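Inositol monophosphatase (Zymomonas mobilis, PDB 4N81) probably acts as a magnesium-dependent phosphatase of the inositol monophosphatase superfamily, hydrolysing phosphate monoesters such as inositol monophosphate. Local coordinates at residues A[20-30]-A[42-53]; A[98-106]-A[116-124]. All coordinates share one frame; numbering follows the deposited sequence.

Interaction 1. Residues A[20-30]-A[42-53]; sequences AADIIRPFFRA and PVTKADRGAEQA
One face of the Phe-27 ring is laid against helix 42-53: Lys-45 CB sits 4.1 Å from the ring centroid and 29° off its normal, a CH-pi contact, while Ala-46 N lies above the same face nearer the rim. The Lys-45 side chain crosses the ring at about a right angle. Its CD still touches Phe-27 CE2, but the chain bends at chi4 and its amine leads away. Phe-27 CG stands anti to its own carbonyl carbon (chi1 -66°), a setting that carries the ring over Ala-46, where CD1 meets Ala-46 CB at 3.7 Å. A second flat group, the Arg-25 guanidinium, takes no part in the contact; Arg-25 points away from helix 42-53. Ala-21 O lies above one face, toward its rim, and Asp-22 OD2 accepts from NH2 in the guanidinium plane at 3.1 Å, through its anti lone pair, in a salt bridge.

Helices 7-24 and 42-61 form the antiparallel pair that flanks the large sheet of the inositol monophosphatase fold; the axes of their portions 20-24 and 42-53 approach to 8.6 Å at 153°. Small residues permit this closeness. Ile-23 enters as a knob into the hole formed by Ala-46, Gly-49, Ala-50 and Ala-53. Gly-49 has no side chain to crowd Ile-23 CG2, which settles on the backbone 3.6 Å from Ala-50 N; Ile-23 CD1 is tight against Ala-53 CB at 3.5 Å. Deeper in, Ala-50 CB is shared by Ala-20 CB, 4.0 Å away, and Ile-24 CG1. Beyond this layer Ile-24 and Ala-46 touch Ile-88, a predicted ligand of the catalytic magnesium. At the far end a 3-10 segment, 25-27, leads into a type II beta turn from Phe-27 to Ala-30, which brings Ala-30 CB to within 3.9 Å of Pro-42 CG.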
loop_
_atom_site.group_PDB
_atom_site.type_symbol
_atom_site.label_atom_id
_atom_site.label_comp_id
_atom_site.label_asym_id
_atom_site.label_seq_id
_atom_site.Cartn_x
_atom_site.Cartn_y
_atom_site.Cartn_z
ATOM N N ALA A 20 8.879 -16.424 -12.486
ATOM C CA ALA A 20 8.348 -16.255 -11.132
ATOM C C ALA A 20 6.922 -15.669 -11.151
ATOM O O ALA A 20 6.030 -16.107 -10.375
ATOM C CB ALA A 20 9.287 -15.326 -10.297
ATOM N N ALA A 21 6.681 -14.715 -12.070
ATOM C CA ALA A 21 5.398 -14.023 -12.095
ATOM C C ALA A 21 4.302 -15.022 -12.411
ATOM O O ALA A 21 3.226 -14.999 -11.784
ATOM C CB ALA A 21 5.368 -12.905 -13.170
ATOM N N ASP A 22 4.553 -15.853 -13.424
ATOM C CA ASP A 22 3.490 -16.775 -13.827
ATOM C C ASP A 22 3.220 -17.794 -12.747
ATOM O O ASP A 22 2.110 -18.314 -12.650
ATOM C CB ASP A 22 3.827 -17.514 -15.124
ATOM C CG ASP A 22 3.896 -16.570 -16.319
ATOM O OD1 ASP A 22 4.552 -16.907 -17.331
ATOM O OD2 ASP A 22 3.289 -15.481 -16.225
ATOM N N ILE A 23 4.233 -18.126 -11.955
ATOM C CA ILE A 23 3.941 -19.070 -10.865
ATOM C C ILE A 23 3.172 -18.435 -9.692
ATOM O O ILE A 23 2.264 -19.040 -9.114
ATOM C CB ILE A 23 5.250 -19.666 -10.367
ATOM C CG1 ILE A 23 5.775 -20.642 -11.413
ATOM C CG2 ILE A 23 5.081 -20.315 -8.991
ATOM C CD1 ILE A 23 7.275 -20.906 -11.288
ATOM N N ILE A 24 3.558 -17.209 -9.352
ATOM C CA ILE A 24 3.025 -16.488 -8.182
ATOM C C ILE A 24 1.601 -15.973 -8.398
ATOM O O ILE A 24 0.760 -16.078 -7.515
ATOM C CB ILE A 24 3.934 -15.281 -7.837
ATOM C CG1 ILE A 24 5.313 -15.770 -7.335
ATOM C CG2 ILE A 24 3.245 -14.334 -6.806
ATOM C CD1 ILE A 24 6.428 -14.607 -7.279
ATOM N N ARG A 25 1.311 -15.492 -9.600
ATOM C CA ARG A 25 0.023 -14.810 -9.845
ATOM C C ARG A 25 -1.238 -15.607 -9.428
ATOM O O ARG A 25 -2.111 -15.063 -8.742
ATOM C CB ARG A 25 -0.061 -14.399 -11.321
ATOM C CG ARG A 25 -1.232 -13.514 -11.713
ATOM C CD ARG A 25 -1.148 -13.138 -13.239
ATOM N NE ARG A 25 0.002 -12.265 -13.514
ATOM C CZ ARG A 25 1.089 -12.651 -14.194
ATOM N NH1 ARG A 25 2.107 -11.782 -14.411
ATOM N NH2 ARG A 25 1.154 -13.892 -14.667
ATOM N N PRO A 26 -1.324 -16.904 -9.785
ATOM C CA PRO A 26 -2.539 -17.650 -9.446
ATOM C C PRO A 26 -2.808 -17.674 -7.927
ATOM O O PRO A 26 -3.932 -18.010 -7.538
ATOM C CB PRO A 26 -2.250 -19.074 -9.963
ATOM C CG PRO A 26 -1.253 -18.879 -11.040
ATOM C CD PRO A 26 -0.419 -17.694 -10.645
ATOM N N PHE A 27 -1.769 -17.532 -7.092
ATOM C CA PHE A 27 -1.944 -17.621 -5.633
ATOM C C PHE A 27 -2.372 -16.305 -4.998
ATOM O O PHE A 27 -2.724 -16.283 -3.847
ATOM C CB PHE A 27 -0.655 -18.079 -4.959
ATOM C CG PHE A 27 -0.273 -19.492 -5.327
ATOM C CD1 PHE A 27 0.725 -19.742 -6.270
ATOM C CD2 PHE A 27 -0.967 -20.556 -4.783
ATOM C CE1 PHE A 27 1.060 -21.036 -6.620
ATOM C CE2 PHE A 27 -0.638 -21.875 -5.133
ATOM C CZ PHE A 27 0.386 -22.101 -6.055
ATOM N N PHE A 28 -2.275 -15.217 -5.730
ATOM C CA PHE A 28 -2.590 -13.914 -5.137
ATOM C C PHE A 28 -4.096 -13.824 -4.822
ATOM O O PHE A 28 -4.937 -14.157 -5.684
ATOM C CB PHE A 28 -2.189 -12.822 -6.134
ATOM C CG PHE A 28 -2.457 -11.421 -5.616
ATOM C CD1 PHE A 28 -1.796 -10.965 -4.479
ATOM C CD2 PHE A 28 -3.329 -10.589 -6.301
ATOM C CE1 PHE A 28 -2.038 -9.657 -3.973
ATOM C CE2 PHE A 28 -3.554 -9.297 -5.871
ATOM C CZ PHE A 28 -2.900 -8.820 -4.719
ATOM N N ARG A 29 -4.425 -13.321 -3.627
ATOM C CA ARG A 29 -5.821 -13.210 -3.181
ATOM C C ARG A 29 -6.608 -14.517 -3.138
ATOM O O ARG A 29 -7.830 -14.532 -3.186
ATOM C CB ARG A 29 -6.571 -12.151 -4.005
ATOM C CG ARG A 29 -6.137 -10.741 -3.555
ATOM C CD ARG A 29 -6.905 -9.574 -4.268
ATOM N NE ARG A 29 -6.280 -8.297 -3.872
ATOM C CZ ARG A 29 -6.616 -7.105 -4.378
ATOM N NH1 ARG A 29 -7.598 -7.020 -5.276
ATOM N NH2 ARG A 29 -5.948 -6.031 -4.037
ATOM N N ALA A 30 -5.890 -15.612 -2.997
ATOM C CA ALA A 30 -6.478 -16.907 -2.681
ATOM C C ALA A 30 -6.897 -16.966 -1.182
ATOM O O ALA A 30 -6.386 -16.211 -0.333
ATOM C CB ALA A 30 -5.469 -18.042 -3.015
ATOM N N PRO A 42 -0.995 -20.042 0.702
ATOM C CA PRO A 42 -0.667 -19.736 -0.704
ATOM C C PRO A 42 0.695 -19.054 -0.878
ATOM O O PRO A 42 1.384 -19.317 -1.889
ATOM C CB PRO A 42 -1.777 -18.750 -1.127
ATOM C CG PRO A 42 -2.923 -19.038 -0.200
ATOM C CD PRO A 42 -2.284 -19.455 1.127
ATOM N N VAL A 43 1.093 -18.203 0.076
ATOM C CA VAL A 43 2.362 -17.474 -0.088
ATOM C C VAL A 43 3.546 -18.455 -0.081
ATOM O O VAL A 43 4.517 -18.319 -0.837
ATOM C CB VAL A 43 2.532 -16.364 1.002
ATOM C CG1 VAL A 43 2.825 -16.988 2.397
ATOM C CG2 VAL A 43 3.640 -15.354 0.582
ATOM N N THR A 44 3.458 -19.477 0.758
ATOM C CA THR A 44 4.516 -20.454 0.831
ATOM C C THR A 44 4.580 -21.289 -0.447
ATOM O O THR A 44 5.687 -21.548 -0.984
ATOM C CB THR A 44 4.294 -21.375 2.084
ATOM O OG1 THR A 44 4.426 -20.557 3.263
ATOM C CG2 THR A 44 5.315 -22.462 2.104
ATOM N N LYS A 45 3.411 -21.670 -0.982
ATOM C CA LYS A 45 3.427 -22.408 -2.238
ATOM C C LYS A 45 4.017 -21.578 -3.379
ATOM O O LYS A 45 4.820 -22.077 -4.165
ATOM C CB LYS A 45 1.999 -22.814 -2.665
ATOM C CG LYS A 45 1.303 -23.829 -1.777
ATOM C CD LYS A 45 0.119 -24.461 -2.505
ATOM C CE LYS A 45 -0.669 -25.422 -1.585
ATOM N NZ LYS A 45 -1.312 -24.584 -0.496
ATOM N N ALA A 46 3.653 -20.291 -3.419
ATOM C CA ALA A 46 4.074 -19.391 -4.479
ATOM C C ALA A 46 5.581 -19.164 -4.400
ATOM O O ALA A 46 6.284 -19.243 -5.394
ATOM C CB ALA A 46 3.339 -18.030 -4.323
ATOM N N ASP A 47 6.057 -18.873 -3.193
ATOM C CA ASP A 47 7.477 -18.607 -2.968
ATOM C C ASP A 47 8.310 -19.823 -3.309
ATOM O O ASP A 47 9.306 -19.727 -4.060
ATOM C CB ASP A 47 7.689 -18.187 -1.491
ATOM C CG ASP A 47 9.147 -18.227 -1.083
ATOM O OD1 ASP A 47 9.525 -19.112 -0.281
ATOM O OD2 ASP A 47 9.926 -17.435 -1.619
ATOM N N ARG A 48 7.906 -20.991 -2.820
ATOM C CA ARG A 48 8.692 -22.185 -3.122
ATOM C C ARG A 48 8.667 -22.541 -4.594
ATOM O O ARG A 48 9.701 -22.935 -5.169
ATOM C CB ARG A 48 8.180 -23.430 -2.362
ATOM C CG ARG A 48 8.223 -23.405 -0.818
ATOM C CD ARG A 48 7.826 -24.797 -0.217
ATOM N NE ARG A 48 8.530 -25.923 -0.852
ATOM C CZ ARG A 48 8.156 -27.206 -0.769
ATOM N NH1 ARG A 48 7.069 -27.543 -0.081
ATOM N NH2 ARG A 48 8.861 -28.161 -1.382
ATOM N N GLY A 49 7.497 -22.461 -5.225
ATOM C CA GLY A 49 7.473 -22.875 -6.626
ATOM C C GLY A 49 8.278 -21.895 -7.501
ATOM O O GLY A 49 8.996 -22.320 -8.445
ATOM N N ALA A 50 8.205 -20.601 -7.170
ATOM C CA ALA A 50 8.962 -19.617 -7.969
ATOM C C ALA A 50 10.466 -19.775 -7.761
ATOM O O ALA A 50 11.256 -19.738 -8.712
ATOM C CB ALA A 50 8.527 -18.180 -7.617
ATOM N N GLU A 51 10.864 -19.986 -6.509
ATOM C CA GLU A 51 12.283 -20.137 -6.245
ATOM C C GLU A 51 12.818 -21.382 -6.910
ATOM O O GLU A 51 13.919 -21.363 -7.459
ATOM C CB GLU A 51 12.570 -20.250 -4.757
ATOM C CG GLU A 51 14.062 -20.095 -4.506
ATOM C CD GLU A 51 14.487 -20.609 -3.173
ATOM O OE1 GLU A 51 15.481 -21.374 -3.134
ATOM O OE2 GLU A 51 13.834 -20.238 -2.168
ATOM N N GLN A 52 12.041 -22.470 -6.881
ATOM C CA GLN A 52 12.535 -23.677 -7.508
ATOM C C GLN A 52 12.677 -23.493 -8.998
ATOM O O GLN A 52 13.696 -23.904 -9.585
ATOM C CB GLN A 52 11.610 -24.873 -7.208
ATOM C CG GLN A 52 11.621 -25.289 -5.743
ATOM C CD GLN A 52 10.495 -26.264 -5.394
ATOM O OE1 GLN A 52 9.714 -26.675 -6.263
ATOM N NE2 GLN A 52 10.404 -26.624 -4.112
ATOM N N ALA A 53 11.692 -22.847 -9.627
ATOM C CA ALA A 53 11.814 -22.692 -11.084
ATOM C C ALA A 53 12.994 -21.779 -11.482
ATOM O O ALA A 53 13.761 -22.080 -12.437
ATOM C CB ALA A 53 10.485 -22.175 -11.692
#

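Interaction 2. Residues A[98-106]-A[116-124]; sequences RASFGTLIA and GIINQPIHQ
Thr-103 with Asn-119 and Ile-105 with Ile-117 are hydrogen-bonded pairs of an antiparallel hairpin, Leu-104 with Ile-118 and Ala-106 with Gly-116 non-hydrogen-bonded ones, the strand axes 4.4 Å apart at 162°. Past the ladder, Gln-120 takes over. Bent at chi2 (-52°), its chain folds back so that NE2 donates to Phe-101 O at 2.8 Å, tilted from that carbonyl's plane. The same NE2 stands 3.4 Å above the Phe-101 ring, over its centre, with amide and ring planes 83° apart. Gln-120 OE1 accepts a nearly straight bond from His-123 N at 2.9 Å and a more bent one from Ile-122 N, so both amide ends are fixed. A leucine here would probably leave Phe-101 O and the two backbone N-H groups without these partners and let the loop at 121-123 shift. Around the ring, Phe-101 CE1 meets Pro-121 CG at 3.6 Å, and CZ meets Ile-122 CG1. Leu-104 CD2 lies alongside Ile-118 CG1, also 3.6 Å away. On the other face a water joins Thr-103 OG1 to Asn-119 ND2; OG1 also bonds Pro-87 O, and Asn-119 OD1 bonds Arg-126. The hairpin is central in the large sheet, between strands 81-86 and 125-130, with helix 7-24 packed on the Thr-103 and Ile-105 face and helix 187-194 on the Leu-104 and Ile-118 face.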
loop_
_atom_site.group_PDB
_atom_site.type_symbol
_atom_site.label_atom_id
_atom_site.label_comp_id
_atom_site.label_asym_id
_atom_site.label_seq_id
_atom_site.Cartn_x
_atom_site.Cartn_y
_atom_site.Cartn_z
ATOM N N ARG A 98 -2.433 -7.469 -0.794
ATOM C CA ARG A 98 -1.954 -6.215 -1.388
ATOM C C ARG A 98 -0.967 -6.406 -2.500
ATOM O O ARG A 98 -0.037 -7.199 -2.368
ATOM C CB ARG A 98 -1.215 -5.374 -0.334
ATOM C CG ARG A 98 -2.137 -5.032 0.902
ATOM C CD ARG A 98 -1.263 -4.273 1.935
ATOM N NE ARG A 98 -2.105 -3.608 2.960
ATOM C CZ ARG A 98 -1.647 -2.582 3.680
ATOM N NH1 ARG A 98 -0.396 -2.139 3.479
ATOM N NH2 ARG A 98 -2.433 -2.012 4.588
ATOM N N ALA A 99 -1.107 -5.617 -3.564
ATOM C CA ALA A 99 -0.188 -5.783 -4.709
ATOM C C ALA A 99 0.987 -4.804 -4.598
ATOM O O ALA A 99 1.418 -4.199 -5.599
ATOM C CB ALA A 99 -0.944 -5.558 -6.021
ATOM N N SER A 100 1.490 -4.612 -3.391
ATOM C CA SER A 100 2.764 -3.882 -3.241
ATOM C C SER A 100 3.974 -4.811 -3.197
ATOM O O SER A 100 5.104 -4.329 -3.132
ATOM C CB SER A 100 2.739 -3.069 -1.938
ATOM O OG SER A 100 2.490 -3.968 -0.836
ATOM N N PHE A 101 3.759 -6.128 -3.126
ATOM C CA PHE A 101 4.881 -7.053 -3.054
ATOM C C PHE A 101 5.603 -7.098 -4.389
ATOM O O PHE A 101 5.021 -6.723 -5.399
ATOM C CB PHE A 101 4.438 -8.481 -2.666
ATOM C CG PHE A 101 3.678 -9.172 -3.744
ATOM C CD1 PHE A 101 4.331 -9.987 -4.666
ATOM C CD2 PHE A 101 2.308 -9.011 -3.852
ATOM C CE1 PHE A 101 3.616 -10.622 -5.672
ATOM C CE2 PHE A 101 1.600 -9.608 -4.876
ATOM C CZ PHE A 101 2.263 -10.436 -5.787
ATOM N N GLY A 102 6.871 -7.541 -4.402
ATOM C CA GLY A 102 7.564 -7.714 -5.691
ATOM C C GLY A 102 8.540 -8.883 -5.680
ATOM O O GLY A 102 9.060 -9.285 -4.626
ATOM N N THR A 103 8.804 -9.434 -6.860
ATOM C CA THR A 103 9.890 -10.393 -6.991
ATOM C C THR A 103 11.156 -9.554 -7.121
ATOM O O THR A 103 11.219 -8.631 -7.941
ATOM C CB THR A 103 9.686 -11.211 -8.262
ATOM O OG1 THR A 103 8.492 -12.001 -8.123
ATOM C CG2 THR A 103 10.922 -12.145 -8.533
ATOM N N LEU A 104 12.191 -9.895 -6.361
ATOM C CA LEU A 104 13.486 -9.221 -6.505
ATOM C C LEU A 104 14.482 -10.204 -7.075
ATOM O O LEU A 104 14.610 -11.322 -6.544
ATOM C CB LEU A 104 13.991 -8.769 -5.129
ATOM C CG LEU A 104 13.044 -7.884 -4.312
ATOM C CD1 LEU A 104 13.700 -7.395 -3.002
ATOM C CD2 LEU A 104 12.680 -6.663 -5.182
ATOM N N ILE A 105 15.202 -9.790 -8.119
ATOM C CA ILE A 105 16.299 -10.609 -8.652
ATOM C C ILE A 105 17.547 -9.717 -8.726
ATOM O O ILE A 105 17.495 -8.601 -9.261
ATOM C CB ILE A 105 15.912 -11.085 -10.063
ATOM C CG1 ILE A 105 14.689 -12.028 -9.977
ATOM C CG2 ILE A 105 17.146 -11.726 -10.817
ATOM C CD1 ILE A 105 13.828 -12.035 -11.213
ATOM N N ALA A 106 18.685 -10.211 -8.279
ATOM C CA ALA A 106 19.873 -9.383 -8.367
ATOM C C ALA A 106 21.053 -10.232 -8.767
ATOM O O ALA A 106 21.070 -11.424 -8.477
ATOM C CB ALA A 106 20.137 -8.735 -7.030
ATOM N N GLY A 116 19.695 -5.398 -10.879
ATOM C CA GLY A 116 18.558 -5.672 -10.018
ATOM C C GLY A 116 17.262 -5.500 -10.785
ATOM O O GLY A 116 17.143 -4.595 -11.611
ATOM N N ILE A 117 16.277 -6.343 -10.501
ATOM C CA ILE A 117 14.928 -6.161 -11.021
ATOM C C ILE A 117 13.975 -6.216 -9.831
ATOM O O ILE A 117 14.145 -7.091 -8.916
ATOM C CB ILE A 117 14.561 -7.280 -12.065
ATOM C CG1 ILE A 117 15.310 -7.036 -13.391
ATOM C CG2 ILE A 117 13.047 -7.296 -12.352
ATOM C CD1 ILE A 117 14.941 -8.017 -14.524
ATOM N N ILE A 118 13.009 -5.286 -9.827
ATOM C CA ILE A 118 11.802 -5.423 -8.999
ATOM C C ILE A 118 10.667 -5.693 -9.966
ATOM O O ILE A 118 10.442 -4.899 -10.884
ATOM C CB ILE A 118 11.408 -4.108 -8.254
ATOM C CG1 ILE A 118 12.504 -3.666 -7.233
ATOM C CG2 ILE A 118 10.072 -4.310 -7.519
ATOM C CD1 ILE A 118 12.414 -2.100 -6.891
ATOM N N ASN A 119 9.910 -6.765 -9.747
ATOM C CA ASN A 119 8.770 -7.005 -10.613
ATOM C C ASN A 119 7.505 -7.195 -9.819
ATOM O O ASN A 119 7.445 -8.096 -8.980
ATOM C CB ASN A 119 8.982 -8.256 -11.472
ATOM C CG ASN A 119 7.872 -8.420 -12.528
ATOM O OD1 ASN A 119 7.728 -7.581 -13.396
ATOM N ND2 ASN A 119 7.075 -9.493 -12.423
ATOM N N GLN A 120 6.480 -6.403 -10.133
ATOM C CA GLN A 120 5.181 -6.556 -9.468
ATOM C C GLN A 120 4.365 -7.314 -10.483
ATOM O O GLN A 120 3.971 -6.757 -11.520
ATOM C CB GLN A 120 4.579 -5.132 -9.248
ATOM C CG GLN A 120 3.695 -5.078 -7.957
ATOM C CD GLN A 120 2.650 -6.192 -7.949
ATOM O OE1 GLN A 120 1.877 -6.334 -8.897
ATOM N NE2 GLN A 120 2.635 -6.986 -6.900
ATOM N N PRO A 121 4.084 -8.611 -10.195
ATOM C CA PRO A 121 3.499 -9.452 -11.248
ATOM C C PRO A 121 2.000 -9.282 -11.401
ATOM O O PRO A 121 1.452 -9.804 -12.379
ATOM C CB PRO A 121 3.839 -10.871 -10.798
ATOM C CG PRO A 121 3.941 -10.755 -9.241
ATOM C CD PRO A 121 4.583 -9.395 -9.043
ATOM N N ILE A 122 1.333 -8.593 -10.457
ATOM C CA ILE A 122 -0.120 -8.437 -10.596
ATOM C C ILE A 122 -0.402 -7.260 -11.527
ATOM O O ILE A 122 -1.166 -7.375 -12.490
ATOM C CB ILE A 122 -0.797 -8.196 -9.200
ATOM C CG1 ILE A 122 -0.357 -9.301 -8.215
ATOM C CG2 ILE A 122 -2.362 -8.138 -9.337
ATOM C CD1 ILE A 122 -0.549 -10.756 -8.742
ATOM N N HIS A 123 0.233 -6.129 -11.255
ATOM C CA HIS A 123 0.044 -4.940 -12.126
ATOM C C HIS A 123 1.032 -4.747 -13.238
ATOM O O HIS A 123 0.925 -3.796 -14.017
ATOM C CB HIS A 123 -0.213 -3.704 -11.274
ATOM C CG HIS A 123 -1.510 -3.844 -10.527
ATOM N ND1 HIS A 123 -1.621 -3.663 -9.164
ATOM C CD2 HIS A 123 -2.729 -4.264 -10.964
ATOM C CE1 HIS A 123 -2.869 -3.915 -8.800
ATOM N NE2 HIS A 123 -3.555 -4.304 -9.865
ATOM N N GLN A 124 1.962 -5.690 -13.343
ATOM C CA GLN A 124 2.972 -5.662 -14.413
ATOM C C GLN A 124 3.773 -4.356 -14.385
ATOM O O GLN A 124 3.764 -3.577 -15.339
ATOM C CB GLN A 124 2.325 -5.847 -15.790
ATOM C CG GLN A 124 1.220 -6.859 -15.797
ATOM C CD GLN A 124 1.753 -8.222 -15.916
ATOM O OE1 GLN A 124 2.658 -8.614 -15.168
ATOM N NE2 GLN A 124 1.233 -8.973 -16.889
HETATM O O HOH W 1 0.843 -2.476 -7.713
HETATM O O HOH W 2 7.666 -11.782 -10.743
#

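In the fold
Interaction 2 is core, its centre about 9 Å from that of the chain; interaction 1, about 18 Å out, is only partly buried. The chemistry differs with the elements joined: paired strands are tied by backbone hydrogen bonds, with the Gln-120 amide and apolar contacts added, whereas the helices meet through apolar packing and one CH-pi contact. Helix 7-24 links them, carrying segment 20-30 and packing on the hairpin: Ile-24 CD1 lies 3.4 Å from Thr-103 OG1, and Ala-21 CB packs on Pro-121 CB. Just beyond it, Arg-25 NH1 probably bonds Pro-121 O. Both interactions border Ile-88, a predicted magnesium ligand, and each reaches the second subunit, through Arg-29 in interaction 1 and Arg-98 and His-123 in interaction 2.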